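Side-chain contacts in ATP-dependent DNA helicase uvsW (Enterobacteria phage T4, PDB 1RIF), which couples ATP hydrolysis to 3'-5' unwinding of duplex DNA, drives branch migration of Holliday junctions and takes part in reorganizing stalled replication forks: residues A[95-98]-A[99-102]; A[67-70]-A[71-74]. The protein carries 1 engineered substitution. One frame throughout, in Å; residues are numbered along the deposited sequence.

Contact 1. Residues A[95-98]-A[99-102]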
loop_
_atom_site.group_PDB
_atom_site.type_symbol
_atom_site.label_atom_id
_atom_site.label_comp_id
_atom_site.label_asym_id
_atom_site.label_seq_id
_atom_site.Cartn_x
_atom_site.Cartn_y
_atom_site.Cartn_z
ATOM N N ASP A 95 1.891 24.404 2.651
ATOM C CA ASP A 95 2.764 24.153 1.517
ATOM C C ASP A 95 2.136 23.169 0.542
ATOM O O ASP A 95 2.447 23.184 -0.655
ATOM C CB ASP A 95 4.135 23.668 1.986
ATOM C CG ASP A 95 4.923 24.763 2.694
ATOM O OD1 ASP A 95 4.946 25.910 2.191
ATOM O OD2 ASP A 95 5.523 24.483 3.751
ATOM N N PHE A 96 1.245 22.320 1.045
ATOM C CA PHE A 96 0.577 21.369 0.176
ATOM C C PHE A 96 -0.319 22.160 -0.758
ATOM O O PHE A 96 -0.317 21.944 -1.966
ATOM C CB PHE A 96 -0.287 20.393 0.976
ATOM C CG PHE A 96 -1.113 19.475 0.118
ATOM C CD1 PHE A 96 -0.506 18.566 -0.738
ATOM C CD2 PHE A 96 -2.499 19.515 0.171
ATOM C CE1 PHE A 96 -1.268 17.709 -1.532
ATOM C CE2 PHE A 96 -3.267 18.661 -0.618
ATOM C CZ PHE A 96 -2.647 17.755 -1.470
ATOM N N ASP A 97 -1.091 23.083 -0.195
ATOM C CA ASP A 97 -1.988 23.880 -1.013
ATOM C C ASP A 97 -1.204 24.715 -2.010
ATOM O O ASP A 97 -1.643 24.890 -3.149
ATOM C CB ASP A 97 -2.884 24.753 -0.138
ATOM C CG ASP A 97 -3.866 23.934 0.685
ATOM O OD1 ASP A 97 -4.390 22.912 0.175
ATOM O OD2 ASP A 97 -4.123 24.322 1.842
ATOM N N GLU A 98 -0.042 25.216 -1.589
ATOM C CA GLU A 98 0.826 25.993 -2.475
ATOM C C GLU A 98 1.241 25.101 -3.649
ATOM O O GLU A 98 1.191 25.512 -4.810
ATOM C CB GLU A 98 2.074 26.450 -1.723
ATOM C CG GLU A 98 2.168 27.950 -1.509
ATOM C CD GLU A 98 2.948 28.302 -0.236
ATOM O OE1 GLU A 98 4.131 27.893 -0.119
ATOM O OE2 GLU A 98 2.372 28.984 0.649
ATOM N N TRP A 99 1.653 23.876 -3.331
ATOM C CA TRP A 99 2.061 22.915 -4.348
ATOM C C TRP A 99 0.913 22.643 -5.322
ATOM O O TRP A 99 1.114 22.609 -6.536
ATOM C CB TRP A 99 2.493 21.610 -3.686
ATOM C CG TRP A 99 2.815 20.508 -4.654
ATOM C CD1 TRP A 99 3.925 20.397 -5.437
ATOM C CD2 TRP A 99 2.005 19.360 -4.939
ATOM N NE1 TRP A 99 3.861 19.248 -6.196
ATOM C CE2 TRP A 99 2.692 18.594 -5.910
ATOM C CE3 TRP A 99 0.760 18.904 -4.469
ATOM C CZ2 TRP A 99 2.177 17.395 -6.421
ATOM C CZ3 TRP A 99 0.251 17.711 -4.980
ATOM C CH2 TRP A 99 0.959 16.972 -5.945
ATOM N N LEU A 100 -0.291 22.456 -4.787
ATOM C CA LEU A 100 -1.463 22.189 -5.616
ATOM C C LEU A 100 -1.814 23.332 -6.561
ATOM O O LEU A 100 -2.296 23.104 -7.668
ATOM C CB LEU A 100 -2.687 21.905 -4.744
ATOM C CG LEU A 100 -2.895 20.519 -4.131
ATOM C CD1 LEU A 100 -4.151 20.558 -3.270
ATOM C CD2 LEU A 100 -3.014 19.458 -5.236
ATOM N N SER A 101 -1.583 24.564 -6.122
ATOM C CA SER A 101 -1.923 25.716 -6.941
ATOM C C SER A 101 -0.990 25.938 -8.123
ATOM O O SER A 101 -1.302 26.729 -9.001
ATOM C CB SER A 101 -1.988 26.982 -6.080
ATOM O OG SER A 101 -0.724 27.279 -5.518
ATOM N N LYS A 102 0.142 25.243 -8.161
ATOM C CA LYS A 102 1.074 25.402 -9.277
ATOM C C LYS A 102 0.789 24.386 -10.383
ATOM O O LYS A 102 1.343 24.463 -11.481
ATOM C CB LYS A 102 2.525 25.262 -8.793
ATOM C CG LYS A 102 2.981 23.849 -8.460
ATOM C CD LYS A 102 3.710 23.221 -9.630
ATOM C CE LYS A 102 4.221 21.822 -9.298
ATOM N NZ LYS A 102 5.286 21.842 -8.266
#
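The carbonyl oxygen of E98 is gripped twice by S101: the hydroxyl OG reaches E98 O at 2.7 Å, and the backbone N of S101 makes a weak bond to the same E98 O at 3.2 Å. With chi1 at 63°, OG of S101 sits between its own N and carbonyl carbon, which points the hydroxyl back at the carbonyl three residues earlier; it arrives at a C=O...donor angle of 120°, tilted from the carbonyl plane. The stronger bond of that amide, S101 N to D97 O at 3.0 Å, leaves the one to E98 O as a weak second branch. L100 N to F96 O, 2.9 Å, is the regular i to i+4 bond one step earlier.

On the apolar side, F96 is the common partner. L100 CG lies over one face of its ring, 4.1 Å from the F96 centroid in a CH-pi contact, while L100 CD1 approaches F96 CE2 at 3.4 Å. W99 meets the ring through CE3, 3.8 Å from F96 CE1; the planes differ by 28°, yet the rings are slid apart and barely overlap. F96 also packs on V122, F123 and L126 of helix 116-128, and L100 on K119, whereas W99 NE1 is hydrogen-bonded to E154. On the exposed side, the serine hydroxyl probably supplies E98 O with a donor where successive backbone donors run out near the helix end.

Contact 2. Residues A[67-70]-A[71-74]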
loop_
_atom_site.group_PDB
_atom_site.type_symbol
_atom_site.label_atom_id
_atom_site.label_comp_id
_atom_site.label_asym_id
_atom_site.label_seq_id
_atom_site.Cartn_x
_atom_site.Cartn_y
_atom_site.Cartn_z
ATOM N N GLN A 67 -1.419 -1.201 15.809
ATOM C CA GLN A 67 -2.217 -2.197 16.523
ATOM C C GLN A 67 -1.500 -2.800 17.727
ATOM O O GLN A 67 -2.141 -3.371 18.604
ATOM C CB GLN A 67 -2.582 -3.332 15.574
ATOM C CG GLN A 67 -3.248 -2.876 14.305
ATOM C CD GLN A 67 -4.688 -2.498 14.524
ATOM O OE1 GLN A 67 -4.996 -1.597 15.309
ATOM N NE2 GLN A 67 -5.589 -3.192 13.833
ATOM N N ILE A 68 -0.176 -2.689 17.763
ATOM C CA ILE A 68 0.587 -3.254 18.864
ATOM C C ILE A 68 0.225 -2.577 20.182
ATOM O O ILE A 68 0.387 -3.163 21.253
ATOM C CB ILE A 68 2.110 -3.133 18.617
ATOM C CG1 ILE A 68 2.496 -3.882 17.344
ATOM C CG2 ILE A 68 2.880 -3.750 19.778
ATOM C CD1 ILE A 68 3.948 -3.698 16.950
ATOM N N LYS A 69 -0.276 -1.348 20.104
ATOM C CA LYS A 69 -0.662 -0.622 21.309
ATOM C C LYS A 69 -1.866 -1.303 21.965
ATOM O O LYS A 69 -2.007 -1.279 23.184
ATOM C CB LYS A 69 -0.988 0.837 20.976
ATOM C CG LYS A 69 -1.234 1.702 22.207
ATOM C CD LYS A 69 -0.001 1.766 23.111
ATOM C CE LYS A 69 -0.352 2.238 24.521
ATOM N NZ LYS A 69 -1.115 3.515 24.512
ATOM N N LYS A 70 -2.729 -1.909 21.150
ATOM C CA LYS A 70 -3.902 -2.624 21.657
ATOM C C LYS A 70 -3.363 -3.756 22.522
ATOM O O LYS A 70 -3.813 -3.983 23.646
ATOM C CB LYS A 70 -4.696 -3.252 20.512
ATOM C CG LYS A 70 -4.876 -2.377 19.283
ATOM C CD LYS A 70 -6.044 -1.410 19.423
ATOM C CE LYS A 70 -6.315 -0.694 18.097
ATOM N NZ LYS A 70 -7.586 0.091 18.113
ATOM N N PHE A 71 -2.389 -4.467 21.964
ATOM C CA PHE A 71 -1.738 -5.594 22.619
ATOM C C PHE A 71 -1.161 -5.187 23.972
ATOM O O PHE A 71 -1.638 -5.625 25.016
ATOM C CB PHE A 71 -0.616 -6.124 21.721
ATOM C CG PHE A 71 0.116 -7.301 22.292
ATOM C CD1 PHE A 71 -0.419 -8.581 22.203
ATOM C CD2 PHE A 71 1.339 -7.128 22.937
ATOM C CE1 PHE A 71 0.255 -9.669 22.748
ATOM C CE2 PHE A 71 2.016 -8.209 23.483
ATOM C CZ PHE A 71 1.474 -9.480 23.389
ATOM N N CYS A 72 -0.130 -4.349 23.942
ATOM C CA CYS A 72 0.538 -3.877 25.148
ATOM C C CYS A 72 -0.419 -3.385 26.246
ATOM O O CYS A 72 -0.112 -3.510 27.430
ATOM C CB CYS A 72 1.495 -2.753 24.786
ATOM S SG CYS A 72 0.592 -1.273 24.263
ATOM N N ASP A 73 -1.557 -2.805 25.868
ATOM C CA ASP A 73 -2.525 -2.335 26.865
ATOM C C ASP A 73 -3.141 -3.533 27.575
ATOM O O ASP A 73 -3.316 -3.532 28.794
ATOM C CB ASP A 73 -3.662 -1.527 26.223
ATOM C CG ASP A 73 -3.216 -0.163 25.734
ATOM O OD1 ASP A 73 -2.289 0.421 26.338
ATOM O OD2 ASP A 73 -3.813 0.331 24.754
ATOM N N ASN A 74 -3.473 -4.550 26.786
ATOM C CA ASN A 74 -4.074 -5.789 27.275
ATOM C C ASN A 74 -3.159 -6.576 28.230
ATOM O O ASN A 74 -3.584 -6.990 29.313
ATOM C CB ASN A 74 -4.439 -6.665 26.075
ATOM C CG ASN A 74 -4.987 -8.013 26.477
ATOM O OD1 ASN A 74 -4.849 -8.993 25.740
ATOM N ND2 ASN A 74 -5.628 -8.073 27.639
#
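Helix 68-74 belongs to the N-terminal part of UvsW, and its exposed side carries an i to i+4 pair, K69 with D73. The lysine chain starts with CG anti to the backbone N (chi1 -173°) and bends at chi2 and chi4, which brings its aliphatic end past the carboxylate: K69 CE is 3.2 Å from D73 OD1. The charged ends are farther apart, K69 NZ to D73 OD1 measuring 3.8 Å, a long salt bridge, so the attraction between them is probably modest. The K69 chain also passes C72 SG, whose modelled place is doubtful; a bound gold ion, which is not the protein's cofactor (that is magnesium), lies about 3 Å from the C72 side chain.

Backbone bonds of the same helix run from C72 N to I68 O at 3.0 Å, with an N-H...O angle of 165°, and from N74 N to K70 O at 3.2 Å. Within the N-terminal fold, F71 stacks with F75 and packs this helix against helix 19-28, where its ring meets F28 with planes at about 60° and its side chain touches E24 and L25.

How the contacts relate
Each contact lies within one short helix, mainly between residues three or four apart, and each combines buried with exposed side chains. They occupy different helices, 68-74 and 93-101, with centres 38 Å apart and nearest atoms about 26 Å apart, so neither touches the other. In contact 1 the buried residues meet each other across the two segments, and the same cluster extends onto helix 116-128. In contact 2 the side-chain chemistry between the segments rests on one long lysine-aspartate pair at the surface, while the buried phenylalanine turns to helix 19-28. Contact 2 belongs to the N-terminal part; contact 1 follows it in the chain and packs against helix 116-128, which precedes strand 130-133 of the seven-stranded parallel sheet.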